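Local coordinates for alpha-galactosidase (Lactobacillus brevis, PDB 3MI6), which probably hydrolyses terminal, non-reducing alpha-D-galactose residues from alpha-D-galactosides, as a member of glycosyl hydrolase family 36, at residues D[159-164]-D[293-298]; D[342-347]-D[364-369]; D[368-373]-D[411-416]; D[544-549]-D[573-578]. One frame throughout, in Å; residues are numbered along the deposited sequence.

Interaction 1: residues D[159-164]-D[293-298]; sequences VIVKSA and TPEAIL
Thr293 meets Ala164 in the irregular part of strand 290-301, which runs antiparallel to strand 159-167 in the large sheet of the beta-sandwich half of this family 36 enzyme; the axes of 159-164 and 296-298 lie at 152°. Thr293 N donates to Ala164 O at 2.8 Å. The hydroxyl, held between backbone N and carbonyl carbon (chi1 76°), accepts the next amide, Ala164 N to Thr293 OG1 being 3.0 Å. Pro294 has no amide hydrogen and points away; its O is taken by Ser181.

Glu295 lays its side chain against Val161, with CD 3.6 Å from Val161 CG1. The carboxylate is satisfied beyond the pair, OE2 by a salt bridge to Lys114 and OE1 by Thr123, while a water lying 2.8 Å from Glu295 OE2 links it to the hydroxyl of Ser163, which also bonds Asn150.

Ala296 forms a hydrogen-bonded pair with Lys162: Ala296 N reaches Lys162 O at 2.8 Å, and the return bond is nearly straight at 171°. Ile297 and Val161 make the following non-hydrogen-bonded pair, side by side on the face that helix 305-319 packs against, Ile297 CD1 standing 3.9 Å from Val161 CG2. Leu298 closes the ladder with Ile160, its N 2.9 Å from Ile160 O. On the other face, Leu298 CD2 touches Lys162 CD at 4.0 Å, two bonds short of Lys162 NZ, which bonds Tyr21.

Interaction 2: residues D[342-347]-D[364-369]; sequences FDFNEA and FVLDDG
Phe344 and Leu366 make the one apolar side-chain pair of this contact, Phe344 CZ standing 3.6 Å from Leu366 CD1. The same ring turns its edge to the backbone just beyond strand 363-366, with CE2 3.5 Å from Asp368 O and that oxygen in the plane of the ring. Phe342 also works by its edge: CE1 lies 3.7 Å from Asp368 CG, and ring and carboxylate planes stand 78° apart.

Gly369 sits between the two phenylalanines; at its backbone angles (phi 127°) a CB would be jammed against Asp368 O, which calls for glycine. Phe344 is aimed inward by a chi1 of 73°, which sets CG between its backbone N and carbonyl carbon. Replacing this ring by an alanine would probably leave Leu366 CD1 without its aromatic partner and open a gap beside the backbone of Asp368 and Gly369.

In the next shell, Leu349 of helix 346-358 packs on both Phe344 and Leu366. Asp368 N bonds Asp367 OD2 at 2.8 Å, while Arg374 forms a salt bridge with Asp368 and Lys477 with Asp367. Both aspartates are predicted substrate-binding residues. Loops at the C-terminal ends of the strands carry the substrate site of a (beta/alpha)8 glycosidase, consistent with this pairing.

Interaction 3: residues D[368-373]-D[411-416]; sequences DGWFGH and LWFEPE
Trp412 packs a ring face against Asp368 at the end of strand 408-413, a neighbour of strand 363-366 in the (beta/alpha)8 barrel. Its CG is anti to the backbone N (chi1 177°), which swings the indole alongside the Asp368 backbone. Trp412 CB begins 4.0 Å from Asp368 N, and CG follows along the same amide. Further out, Trp412 CE3 lies 4.0 Å from Asp368 CA, and Trp412 CZ3 reaches Phe371 CE2 at 3.7 Å, where the two rings are near parallel but slid apart. At the far rim Trp412 CH2 comes 3.5 Å from Asp368 OD2; carboxylate and indole planes are only 18° apart, so the acid, already paired with Arg374, lies stacked on the ring, its CB over the centre of the six-membered part. Glu414 N lies over the opposite face, toward the rim. The remaining corner, NE1, bonds Asp479, the predicted nucleophile; Trp412 thus probably helps to position it.

Trp370 ties the loop to the strand itself. Leu411 CD2 makes a CH-pi contact over one face of its six-membered ring and Phe371 CB lies over the other. The edge of Trp370 meets the face of Phe413 in an offset edge-to-face pair, with centroids 5.5 Å apart and planes at 85°. On the same indole, Trp370 NE1 donates to Trp412 O at 2.9 Å, in the carbonyl plane and nearly in the plane of the Trp370 ring.

Interaction 4: residues D[544-549]-D[573-578]; sequences QAWTSD and GAHVSA
Ala545 and Gly573 join two neighbouring parallel strands of the barrel, 544-546 and 572-576, which helix 553-566 connects as a beta-alpha-beta crossover. Ala545 O accepts Gly573 N at 2.8 Å. Direct strand pairing is slight beyond this, the short axes diverging by 47°, and side chains carry the rest.

Trp546, its CG anti to the backbone N (chi1 -179°), extends the indole along strand 572-576. The six-membered ring lies 4.1 Å from the His575 ring between centroids, with planes at 34°, an oblique meeting rather than a true stack. Trp546 CZ3 stands over the middle of the imidazole, and Trp546 CH2 is 3.4 Å from His575 ND1. That nitrogen bonds Glu605, which probably helps fix the rotation of the imidazole against the indole. Arg556 of the connecting helix adds a cation-pi contact to the indole. A leucine in place of Trp546 would probably leave the imidazole face poorly covered and the carboxylate of Asp549 without one of its N-H donors, freer to turn.

Thr547 takes the other backbone polar atom of the same glycine: Thr547 OG1 donates to Gly573 O at 2.8 Å, in the carbonyl plane on a lone pair. Both backbone polar atoms of Gly573 are therefore engaged. Ser548 follows, its O above the Trp546 indole near the rim and its hydroxyl bonded to Glu203.

Asp549, the predicted proton donor, is bonded at OD2 by Trp200, and at OD1 by Trp546 NE1 from 3.2 Å, the oxygen lying in the indole plane.

Overall arrangement
Along the chain, interaction 1 closes before interaction 2 opens, interaction 2 runs into interaction 3 through the shared Asp368 and Gly369, and interaction 4 follows both. Interaction 1 lies in the nine-stranded antiparallel sheet, across the chain's centre from the rest, its centre about 29 Å from that of interaction 4 and about 42 Å from that of interaction 2. The other three reach the closed eight-stranded parallel barrel. Interactions 2 and 3, centres about 10 Å apart, use neighbouring strands 363-366 and 408-413; interaction 4 comes within about 7 Å of interaction 2 between nearest atoms. These three gather predicted substrate-binding and catalytic residues around one barrel, whereas interaction 1 joins two strands of the accompanying beta domain.

Interaction 1: residues D[159-164]-D[293-298]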
loop_
_atom_site.group_PDB
_atom_site.type_symbol
_atom_site.label_atom_id
_atom_site.label_comp_id
_atom_site.label_asym_id
_atom_site.label_seq_id
_atom_site.Cartn_x
_atom_site.Cartn_y
_atom_site.Cartn_z
ATOM N N VAL D 159 31.971 7.021 6.847
ATOM C CA VAL D 159 31.948 5.783 7.622
ATOM C C VAL D 159 32.461 5.950 9.051
ATOM O O VAL D 159 33.512 6.535 9.274
ATOM C CB VAL D 159 32.871 4.737 6.982
ATOM C CG1 VAL D 159 33.100 3.568 7.938
ATOM C CG2 VAL D 159 32.311 4.262 5.650
ATOM N N ILE D 160 31.726 5.413 10.015
ATOM C CA ILE D 160 32.207 5.252 11.379
ATOM C C ILE D 160 32.276 3.766 11.630
ATOM O O ILE D 160 31.305 3.072 11.368
ATOM C CB ILE D 160 31.215 5.857 12.367
ATOM C CG1 ILE D 160 31.282 7.391 12.306
ATOM C CG2 ILE D 160 31.489 5.359 13.773
ATOM C CD1 ILE D 160 30.088 8.102 12.882
ATOM N N VAL D 161 33.422 3.272 12.103
ATOM C CA VAL D 161 33.618 1.842 12.401
ATOM C C VAL D 161 33.614 1.594 13.896
ATOM O O VAL D 161 34.307 2.283 14.629
ATOM C CB VAL D 161 34.977 1.324 11.891
ATOM C CG1 VAL D 161 35.179 -0.129 12.308
ATOM C CG2 VAL D 161 35.083 1.451 10.401
ATOM N N LYS D 162 32.868 0.597 14.355
ATOM C CA LYS D 162 32.742 0.352 15.791
ATOM C C LYS D 162 33.153 -1.048 16.186
ATOM O O LYS D 162 33.021 -1.980 15.397
ATOM C CB LYS D 162 31.307 0.616 16.253
ATOM C CG LYS D 162 30.894 2.079 16.170
ATOM C CD LYS D 162 29.416 2.258 16.418
ATOM C CE LYS D 162 29.004 1.748 17.767
ATOM N NZ LYS D 162 27.585 2.077 17.978
ATOM N N SER D 163 33.675 -1.186 17.403
ATOM C CA SER D 163 33.872 -2.503 18.011
ATOM C C SER D 163 33.850 -2.435 19.531
ATOM O O SER D 163 33.645 -1.372 20.115
ATOM C CB SER D 163 35.168 -3.162 17.541
ATOM O OG SER D 163 36.299 -2.604 18.190
ATOM N N ALA D 164 34.066 -3.583 20.166
ATOM C CA ALA D 164 34.156 -3.653 21.614
ATOM C C ALA D 164 35.240 -4.642 21.984
ATOM O O ALA D 164 35.432 -5.642 21.295
ATOM C CB ALA D 164 32.818 -4.065 22.217
ATOM N N THR D 293 35.468 -7.966 19.774
ATOM C CA THR D 293 34.393 -8.219 18.798
ATOM C C THR D 293 34.858 -7.919 17.376
ATOM O O THR D 293 35.788 -7.132 17.177
ATOM C CB THR D 293 33.116 -7.403 19.045
ATOM O OG1 THR D 293 33.327 -6.053 18.629
ATOM C CG2 THR D 293 32.704 -7.436 20.495
ATOM N N PRO D 294 34.217 -8.555 16.373
ATOM C CA PRO D 294 34.499 -8.200 14.977
ATOM C C PRO D 294 33.998 -6.785 14.787
ATOM O O PRO D 294 33.165 -6.344 15.587
ATOM C CB PRO D 294 33.625 -9.166 14.179
ATOM C CG PRO D 294 33.201 -10.214 15.124
ATOM C CD PRO D 294 33.181 -9.597 16.479
ATOM N N GLU D 295 34.475 -6.083 13.766
ATOM C CA GLU D 295 34.075 -4.694 13.562
ATOM C C GLU D 295 32.714 -4.518 12.877
ATOM O O GLU D 295 32.358 -5.264 11.949
ATOM C CB GLU D 295 35.161 -3.946 12.793
ATOM C CG GLU D 295 36.335 -3.582 13.666
ATOM C CD GLU D 295 37.427 -2.873 12.915
ATOM O OE1 GLU D 295 37.510 -3.023 11.675
ATOM O OE2 GLU D 295 38.212 -2.161 13.573
ATOM N N ALA D 296 31.960 -3.523 13.340
ATOM C CA ALA D 296 30.729 -3.108 12.670
ATOM C C ALA D 296 31.013 -1.886 11.811
ATOM O O ALA D 296 31.628 -0.945 12.285
ATOM C CB ALA D 296 29.654 -2.794 13.702
ATOM N N ILE D 297 30.583 -1.905 10.550
ATOM C CA ILE D 297 30.605 -0.703 9.686
ATOM C C ILE D 297 29.274 0.052 9.745
ATOM O O ILE D 297 28.229 -0.529 9.501
ATOM C CB ILE D 297 30.856 -1.035 8.189
ATOM C CG1 ILE D 297 32.012 -2.025 7.999
ATOM C CG2 ILE D 297 31.103 0.232 7.408
ATOM C CD1 ILE D 297 33.326 -1.565 8.573
ATOM N N LEU D 298 29.323 1.340 10.071
ATOM C CA LEU D 298 28.136 2.194 10.101
ATOM C C LEU D 298 28.258 3.367 9.123
ATOM O O LEU D 298 29.359 3.845 8.827
ATOM C CB LEU D 298 27.896 2.740 11.500
ATOM C CG LEU D 298 26.828 2.052 12.343
ATOM C CD1 LEU D 298 27.244 0.608 12.610
ATOM C CD2 LEU D 298 26.619 2.775 13.662
HETATM O O HOH W 1 38.026 -1.590 16.323
#

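Interaction 2: residues D[342-347]-D[364-369]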
loop_
_atom_site.group_PDB
_atom_site.type_symbol
_atom_site.label_atom_id
_atom_site.label_comp_id
_atom_site.label_asym_id
_atom_site.label_seq_id
_atom_site.Cartn_x
_atom_site.Cartn_y
_atom_site.Cartn_z
ATOM N N PHE D 342 33.491 -33.605 -13.151
ATOM C CA PHE D 342 34.579 -34.511 -12.756
ATOM C C PHE D 342 35.152 -35.297 -13.935
ATOM O O PHE D 342 36.199 -35.939 -13.813
ATOM C CB PHE D 342 34.116 -35.478 -11.663
ATOM C CG PHE D 342 33.449 -34.806 -10.502
ATOM C CD1 PHE D 342 34.203 -34.179 -9.522
ATOM C CD2 PHE D 342 32.065 -34.799 -10.388
ATOM C CE1 PHE D 342 33.587 -33.553 -8.449
ATOM C CE2 PHE D 342 31.442 -34.176 -9.315
ATOM C CZ PHE D 342 32.204 -33.552 -8.345
ATOM N N ASP D 343 34.459 -35.242 -15.072
ATOM C CA ASP D 343 34.834 -36.022 -16.254
ATOM C C ASP D 343 35.898 -35.308 -17.088
ATOM O O ASP D 343 35.592 -34.707 -18.128
ATOM C CB ASP D 343 33.594 -36.348 -17.108
ATOM C CG ASP D 343 33.920 -37.179 -18.356
ATOM O OD1 ASP D 343 35.040 -37.731 -18.465
ATOM O OD2 ASP D 343 33.037 -37.281 -19.232
ATOM N N PHE D 344 37.145 -35.374 -16.622
ATOM C CA PHE D 344 38.258 -34.770 -17.345
ATOM C C PHE D 344 39.590 -35.443 -17.052
ATOM O O PHE D 344 39.713 -36.241 -16.129
ATOM C CB PHE D 344 38.348 -33.248 -17.084
ATOM C CG PHE D 344 38.845 -32.881 -15.703
ATOM C CD1 PHE D 344 40.204 -32.915 -15.405
ATOM C CD2 PHE D 344 37.954 -32.485 -14.708
ATOM C CE1 PHE D 344 40.668 -32.577 -14.145
ATOM C CE2 PHE D 344 38.412 -32.143 -13.439
ATOM C CZ PHE D 344 39.773 -32.191 -13.162
ATOM N N ASN D 345 40.575 -35.113 -17.875
ATOM C CA ASN D 345 41.961 -35.525 -17.686
ATOM C C ASN D 345 42.876 -34.474 -18.330
ATOM O O ASN D 345 42.394 -33.613 -19.073
ATOM C CB ASN D 345 42.211 -36.935 -18.252
ATOM C CG ASN D 345 41.785 -37.082 -19.718
ATOM O OD1 ASN D 345 41.985 -36.177 -20.533
ATOM N ND2 ASN D 345 41.211 -38.239 -20.057
ATOM N N GLU D 346 44.178 -34.529 -18.047
ATOM C CA GLU D 346 45.089 -33.468 -18.488
ATOM C C GLU D 346 44.949 -33.109 -19.969
ATOM O O GLU D 346 44.825 -31.935 -20.327
ATOM C CB GLU D 346 46.543 -33.820 -18.182
ATOM C CG GLU D 346 47.516 -32.948 -18.951
ATOM C CD GLU D 346 48.760 -32.601 -18.162
ATOM O OE1 GLU D 346 49.101 -33.346 -17.220
ATOM O OE2 GLU D 346 49.400 -31.579 -18.493
ATOM N N ALA D 347 44.973 -34.131 -20.818
ATOM C CA ALA D 347 44.879 -33.956 -22.260
ATOM C C ALA D 347 43.617 -33.203 -22.675
ATOM O O ALA D 347 43.669 -32.319 -23.527
ATOM C CB ALA D 347 44.933 -35.305 -22.945
ATOM N N PHE D 364 43.684 -19.788 -16.545
ATOM C CA PHE D 364 42.929 -21.027 -16.499
ATOM C C PHE D 364 42.844 -21.479 -15.055
ATOM O O PHE D 364 43.828 -21.406 -14.336
ATOM C CB PHE D 364 43.577 -22.106 -17.367
ATOM C CG PHE D 364 42.834 -23.398 -17.350
ATOM C CD1 PHE D 364 42.920 -24.246 -16.258
ATOM C CD2 PHE D 364 42.032 -23.757 -18.399
ATOM C CE1 PHE D 364 42.222 -25.425 -16.224
ATOM C CE2 PHE D 364 41.336 -24.937 -18.366
ATOM C CZ PHE D 364 41.429 -25.773 -17.276
ATOM N N VAL D 365 41.657 -21.922 -14.641
ATOM C CA VAL D 365 41.411 -22.388 -13.274
ATOM C C VAL D 365 40.894 -23.826 -13.214
ATOM O O VAL D 365 39.719 -24.077 -13.473
ATOM C CB VAL D 365 40.373 -21.521 -12.540
ATOM C CG1 VAL D 365 40.277 -21.964 -11.113
ATOM C CG2 VAL D 365 40.727 -20.051 -12.621
ATOM N N LEU D 366 41.768 -24.764 -12.856
ATOM C CA LEU D 366 41.365 -26.145 -12.683
ATOM C C LEU D 366 40.463 -26.268 -11.443
ATOM O O LEU D 366 40.851 -25.844 -10.346
ATOM C CB LEU D 366 42.612 -26.997 -12.530
ATOM C CG LEU D 366 42.455 -28.477 -12.220
ATOM C CD1 LEU D 366 41.727 -29.159 -13.336
ATOM C CD2 LEU D 366 43.827 -29.099 -12.003
ATOM N N ASP D 367 39.261 -26.823 -11.607
ATOM C CA ASP D 367 38.311 -26.888 -10.493
ATOM C C ASP D 367 38.318 -28.259 -9.827
ATOM O O ASP D 367 39.314 -28.982 -9.880
ATOM C CB ASP D 367 36.884 -26.503 -10.936
ATOM C CG ASP D 367 36.076 -25.789 -9.826
ATOM O OD1 ASP D 367 36.163 -24.539 -9.717
ATOM O OD2 ASP D 367 35.338 -26.474 -9.082
ATOM N N ASP D 368 37.194 -28.601 -9.207
ATOM C CA ASP D 368 37.058 -29.809 -8.410
ATOM C C ASP D 368 37.453 -31.047 -9.211
ATOM O O ASP D 368 37.051 -31.197 -10.366
ATOM C CB ASP D 368 35.608 -29.929 -7.914
ATOM C CG ASP D 368 35.453 -30.878 -6.730
ATOM O OD1 ASP D 368 36.280 -31.790 -6.551
ATOM O OD2 ASP D 368 34.481 -30.713 -5.977
ATOM N N GLY D 369 38.252 -31.920 -8.602
ATOM C CA GLY D 369 38.541 -33.217 -9.186
ATOM C C GLY D 369 40.003 -33.596 -9.345
ATOM O O GLY D 369 40.311 -34.722 -9.710
#

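Interaction 3: residues D[368-373]-D[411-416]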
loop_
_atom_site.group_PDB
_atom_site.type_symbol
_atom_site.label_atom_id
_atom_site.label_comp_id
_atom_site.label_asym_id
_atom_site.label_seq_id
_atom_site.Cartn_x
_atom_site.Cartn_y
_atom_site.Cartn_z
ATOM N N ASP D 368 37.194 -28.601 -9.207
ATOM C CA ASP D 368 37.058 -29.809 -8.410
ATOM C C ASP D 368 37.453 -31.047 -9.211
ATOM O O ASP D 368 37.051 -31.197 -10.366
ATOM C CB ASP D 368 35.608 -29.929 -7.914
ATOM C CG ASP D 368 35.453 -30.878 -6.730
ATOM O OD1 ASP D 368 36.280 -31.790 -6.551
ATOM O OD2 ASP D 368 34.481 -30.713 -5.977
ATOM N N GLY D 369 38.252 -31.920 -8.602
ATOM C CA GLY D 369 38.541 -33.217 -9.186
ATOM C C GLY D 369 40.003 -33.596 -9.345
ATOM O O GLY D 369 40.311 -34.722 -9.710
ATOM N N TRP D 370 40.913 -32.678 -9.061
ATOM C CA TRP D 370 42.321 -32.922 -9.354
ATOM C C TRP D 370 43.060 -33.734 -8.284
ATOM O O TRP D 370 44.152 -34.259 -8.527
ATOM C CB TRP D 370 43.043 -31.595 -9.587
ATOM C CG TRP D 370 43.019 -30.700 -8.399
ATOM C CD1 TRP D 370 42.076 -29.774 -8.104
ATOM C CD2 TRP D 370 43.975 -30.653 -7.345
ATOM N NE1 TRP D 370 42.382 -29.144 -6.931
ATOM C CE2 TRP D 370 43.547 -29.667 -6.441
ATOM C CE3 TRP D 370 45.150 -31.348 -7.075
ATOM C CZ2 TRP D 370 44.255 -29.352 -5.282
ATOM C CZ3 TRP D 370 45.854 -31.038 -5.927
ATOM C CH2 TRP D 370 45.407 -30.046 -5.045
ATOM N N PHE D 371 42.462 -33.836 -7.104
ATOM C CA PHE D 371 43.133 -34.423 -5.951
ATOM C C PHE D 371 42.645 -35.849 -5.632
ATOM O O PHE D 371 41.574 -36.262 -6.086
ATOM C CB PHE D 371 42.925 -33.508 -4.750
ATOM C CG PHE D 371 41.482 -33.162 -4.505
ATOM C CD1 PHE D 371 40.800 -33.693 -3.424
ATOM C CD2 PHE D 371 40.796 -32.324 -5.371
ATOM C CE1 PHE D 371 39.466 -33.377 -3.199
ATOM C CE2 PHE D 371 39.461 -32.014 -5.153
ATOM C CZ PHE D 371 38.802 -32.536 -4.061
ATOM N N GLY D 372 43.434 -36.594 -4.859
ATOM C CA GLY D 372 43.028 -37.908 -4.377
ATOM C C GLY D 372 42.463 -38.857 -5.422
ATOM O O GLY D 372 43.184 -39.365 -6.270
ATOM N N HIS D 373 41.168 -39.125 -5.341
ATOM C CA HIS D 373 40.481 -39.873 -6.388
ATOM C C HIS D 373 39.104 -39.268 -6.707
ATOM O O HIS D 373 38.135 -39.986 -6.956
ATOM C CB HIS D 373 40.411 -41.385 -6.078
ATOM C CG HIS D 373 40.153 -41.725 -4.637
ATOM N ND1 HIS D 373 41.055 -41.453 -3.627
ATOM C CD2 HIS D 373 39.112 -42.361 -4.044
ATOM C CE1 HIS D 373 40.567 -41.876 -2.473
ATOM N NE2 HIS D 373 39.392 -42.436 -2.700
ATOM N N LEU D 411 43.847 -22.996 -9.052
ATOM C CA LEU D 411 43.167 -24.245 -8.718
ATOM C C LEU D 411 42.303 -24.153 -7.463
ATOM O O LEU D 411 42.399 -23.211 -6.689
ATOM C CB LEU D 411 44.142 -25.442 -8.658
ATOM C CG LEU D 411 45.019 -25.705 -7.427
ATOM C CD1 LEU D 411 44.192 -26.321 -6.338
ATOM C CD2 LEU D 411 46.170 -26.634 -7.759
ATOM N N TRP D 412 41.477 -25.177 -7.285
ATOM C CA TRP D 412 40.365 -25.210 -6.347
ATOM C C TRP D 412 40.701 -26.071 -5.123
ATOM O O TRP D 412 41.089 -27.230 -5.245
ATOM C CB TRP D 412 39.167 -25.797 -7.108
ATOM C CG TRP D 412 37.891 -26.002 -6.367
ATOM C CD1 TRP D 412 36.769 -25.246 -6.472
ATOM C CD2 TRP D 412 37.569 -27.073 -5.461
ATOM N NE1 TRP D 412 35.772 -25.758 -5.678
ATOM C CE2 TRP D 412 36.237 -26.880 -5.045
ATOM C CE3 TRP D 412 38.280 -28.170 -4.956
ATOM C CZ2 TRP D 412 35.600 -27.736 -4.135
ATOM C CZ3 TRP D 412 37.646 -29.019 -4.062
ATOM C CH2 TRP D 412 36.323 -28.799 -3.658
ATOM N N PHE D 413 40.574 -25.491 -3.942
ATOM C CA PHE D 413 40.614 -26.255 -2.709
ATOM C C PHE D 413 39.279 -26.108 -1.982
ATOM O O PHE D 413 38.540 -25.142 -2.210
ATOM C CB PHE D 413 41.710 -25.732 -1.785
ATOM C CG PHE D 413 43.099 -25.935 -2.299
ATOM C CD1 PHE D 413 43.811 -27.077 -1.971
ATOM C CD2 PHE D 413 43.707 -24.971 -3.090
ATOM C CE1 PHE D 413 45.101 -27.259 -2.442
ATOM C CE2 PHE D 413 44.989 -25.145 -3.559
ATOM C CZ PHE D 413 45.689 -26.291 -3.239
ATOM N N GLU D 414 38.987 -27.063 -1.099
ATOM C CA GLU D 414 37.910 -26.941 -0.112
ATOM C C GLU D 414 38.467 -27.431 1.221
ATOM O O GLU D 414 38.094 -28.500 1.694
ATOM C CB GLU D 414 36.672 -27.759 -0.520
ATOM C CG GLU D 414 35.392 -27.424 0.253
ATOM C CD GLU D 414 34.186 -28.247 -0.193
ATOM O OE1 GLU D 414 34.230 -28.850 -1.282
ATOM O OE2 GLU D 414 33.181 -28.290 0.545
ATOM N N PRO D 415 39.367 -26.633 1.826
ATOM C CA PRO D 415 40.205 -26.947 2.996
ATOM C C PRO D 415 39.443 -27.453 4.212
ATOM O O PRO D 415 39.793 -28.499 4.777
ATOM C CB PRO D 415 40.815 -25.594 3.357
ATOM C CG PRO D 415 40.805 -24.831 2.098
ATOM C CD PRO D 415 39.554 -25.238 1.387
ATOM N N GLU D 416 38.429 -26.696 4.619
ATOM C CA GLU D 416 37.698 -26.962 5.853
ATOM C C GLU D 416 36.959 -28.321 5.879
ATOM O O GLU D 416 36.353 -28.675 6.895
ATOM C CB GLU D 416 36.721 -25.803 6.121
ATOM C CG GLU D 416 37.347 -24.392 6.023
ATOM C CD GLU D 416 36.351 -23.320 5.553
ATOM O OE1 GLU D 416 35.404 -23.001 6.306
ATOM O OE2 GLU D 416 36.514 -22.790 4.428
#

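Interaction 4: residues D[544-549]-D[573-578]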
loop_
_atom_site.group_PDB
_atom_site.type_symbol
_atom_site.label_atom_id
_atom_site.label_comp_id
_atom_site.label_asym_id
_atom_site.label_seq_id
_atom_site.Cartn_x
_atom_site.Cartn_y
_atom_site.Cartn_z
ATOM N N GLN D 544 37.741 -10.854 -3.947
ATOM C CA GLN D 544 36.558 -11.160 -4.750
ATOM C C GLN D 544 35.929 -12.484 -4.345
ATOM O O GLN D 544 36.623 -13.390 -3.896
ATOM C CB GLN D 544 36.898 -11.164 -6.240
ATOM C CG GLN D 544 37.718 -12.337 -6.704
ATOM C CD GLN D 544 38.292 -12.070 -8.068
ATOM O OE1 GLN D 544 38.633 -10.932 -8.388
ATOM N NE2 GLN D 544 38.391 -13.104 -8.889
ATOM N N ALA D 545 34.613 -12.589 -4.500
ATOM C CA ALA D 545 33.923 -13.819 -4.147
ATOM C C ALA D 545 33.185 -14.366 -5.359
ATOM O O ALA D 545 32.845 -13.608 -6.267
ATOM C CB ALA D 545 32.963 -13.576 -2.993
ATOM N N TRP D 546 32.972 -15.680 -5.394
ATOM C CA TRP D 546 32.102 -16.296 -6.397
ATOM C C TRP D 546 30.652 -16.022 -5.981
ATOM O O TRP D 546 30.135 -16.642 -5.056
ATOM C CB TRP D 546 32.382 -17.800 -6.501
ATOM C CG TRP D 546 31.534 -18.507 -7.525
ATOM C CD1 TRP D 546 30.807 -19.650 -7.346
ATOM C CD2 TRP D 546 31.309 -18.101 -8.885
ATOM N NE1 TRP D 546 30.154 -19.989 -8.516
ATOM C CE2 TRP D 546 30.447 -19.055 -9.472
ATOM C CE3 TRP D 546 31.763 -17.030 -9.666
ATOM C CZ2 TRP D 546 30.032 -18.967 -10.797
ATOM C CZ3 TRP D 546 31.346 -16.944 -10.979
ATOM C CH2 TRP D 546 30.485 -17.906 -11.533
ATOM N N THR D 547 30.004 -15.084 -6.664
ATOM C CA THR D 547 28.765 -14.482 -6.166
ATOM C C THR D 547 27.603 -15.454 -5.990
ATOM O O THR D 547 26.907 -15.425 -4.979
ATOM C CB THR D 547 28.327 -13.333 -7.076
ATOM O OG1 THR D 547 29.491 -12.616 -7.496
ATOM C CG2 THR D 547 27.370 -12.383 -6.347
ATOM N N SER D 548 27.381 -16.294 -6.991
ATOM C CA SER D 548 26.356 -17.325 -6.916
ATOM C C SER D 548 26.750 -18.497 -7.799
ATOM O O SER D 548 27.388 -18.308 -8.825
ATOM C CB SER D 548 25.003 -16.770 -7.380
ATOM O OG SER D 548 23.981 -17.745 -7.250
ATOM N N ASP D 549 26.371 -19.702 -7.398
ATOM C CA ASP D 549 26.471 -20.851 -8.276
ATOM C C ASP D 549 25.515 -20.707 -9.444
ATOM O O ASP D 549 25.715 -21.299 -10.508
ATOM C CB ASP D 549 26.163 -22.139 -7.532
ATOM C CG ASP D 549 27.409 -22.867 -7.116
ATOM O OD1 ASP D 549 28.474 -22.541 -7.683
ATOM O OD2 ASP D 549 27.320 -23.752 -6.221
ATOM N N GLY D 573 32.649 -12.129 -8.615
ATOM C CA GLY D 573 32.970 -12.956 -9.760
ATOM C C GLY D 573 31.697 -13.170 -10.572
ATOM O O GLY D 573 30.618 -13.233 -10.005
ATOM N N ALA D 574 31.820 -13.273 -11.891
ATOM C CA ALA D 574 30.686 -13.584 -12.750
ATOM C C ALA D 574 31.159 -14.292 -14.010
ATOM O O ALA D 574 31.942 -13.741 -14.762
ATOM C CB ALA D 574 29.950 -12.322 -13.118
ATOM N N HIS D 575 30.693 -15.510 -14.252
ATOM C CA HIS D 575 31.118 -16.230 -15.452
ATOM C C HIS D 575 29.991 -16.356 -16.490
ATOM O O HIS D 575 28.842 -16.572 -16.143
ATOM C CB HIS D 575 31.645 -17.626 -15.104
ATOM C CG HIS D 575 32.737 -17.640 -14.078
ATOM N ND1 HIS D 575 33.130 -18.796 -13.430
ATOM C CD2 HIS D 575 33.530 -16.654 -13.597
ATOM C CE1 HIS D 575 34.108 -18.519 -12.586
ATOM N NE2 HIS D 575 34.373 -17.227 -12.669
ATOM N N VAL D 576 30.330 -16.232 -17.766
ATOM C CA VAL D 576 29.395 -16.561 -18.830
ATOM C C VAL D 576 29.271 -18.072 -18.923
ATOM O O VAL D 576 30.265 -18.756 -19.151
ATOM C CB VAL D 576 29.895 -16.064 -20.191
ATOM C CG1 VAL D 576 29.046 -16.654 -21.316
ATOM C CG2 VAL D 576 29.919 -14.530 -20.233
ATOM N N SER D 577 28.058 -18.598 -18.750
ATOM C CA SER D 577 27.883 -20.051 -18.703
ATOM C C SER D 577 27.117 -20.625 -19.887
ATOM O O SER D 577 26.651 -19.902 -20.756
ATOM C CB SER D 577 27.223 -20.481 -17.398
ATOM O OG SER D 577 25.875 -20.075 -17.376
ATOM N N ALA D 578 27.010 -21.944 -19.924
ATOM C CA ALA D 578 26.361 -22.605 -21.046
ATOM C C ALA D 578 24.841 -22.603 -20.904
ATOM O O ALA D 578 24.293 -22.373 -19.824
ATOM C CB ALA D 578 26.891 -24.030 -21.208
#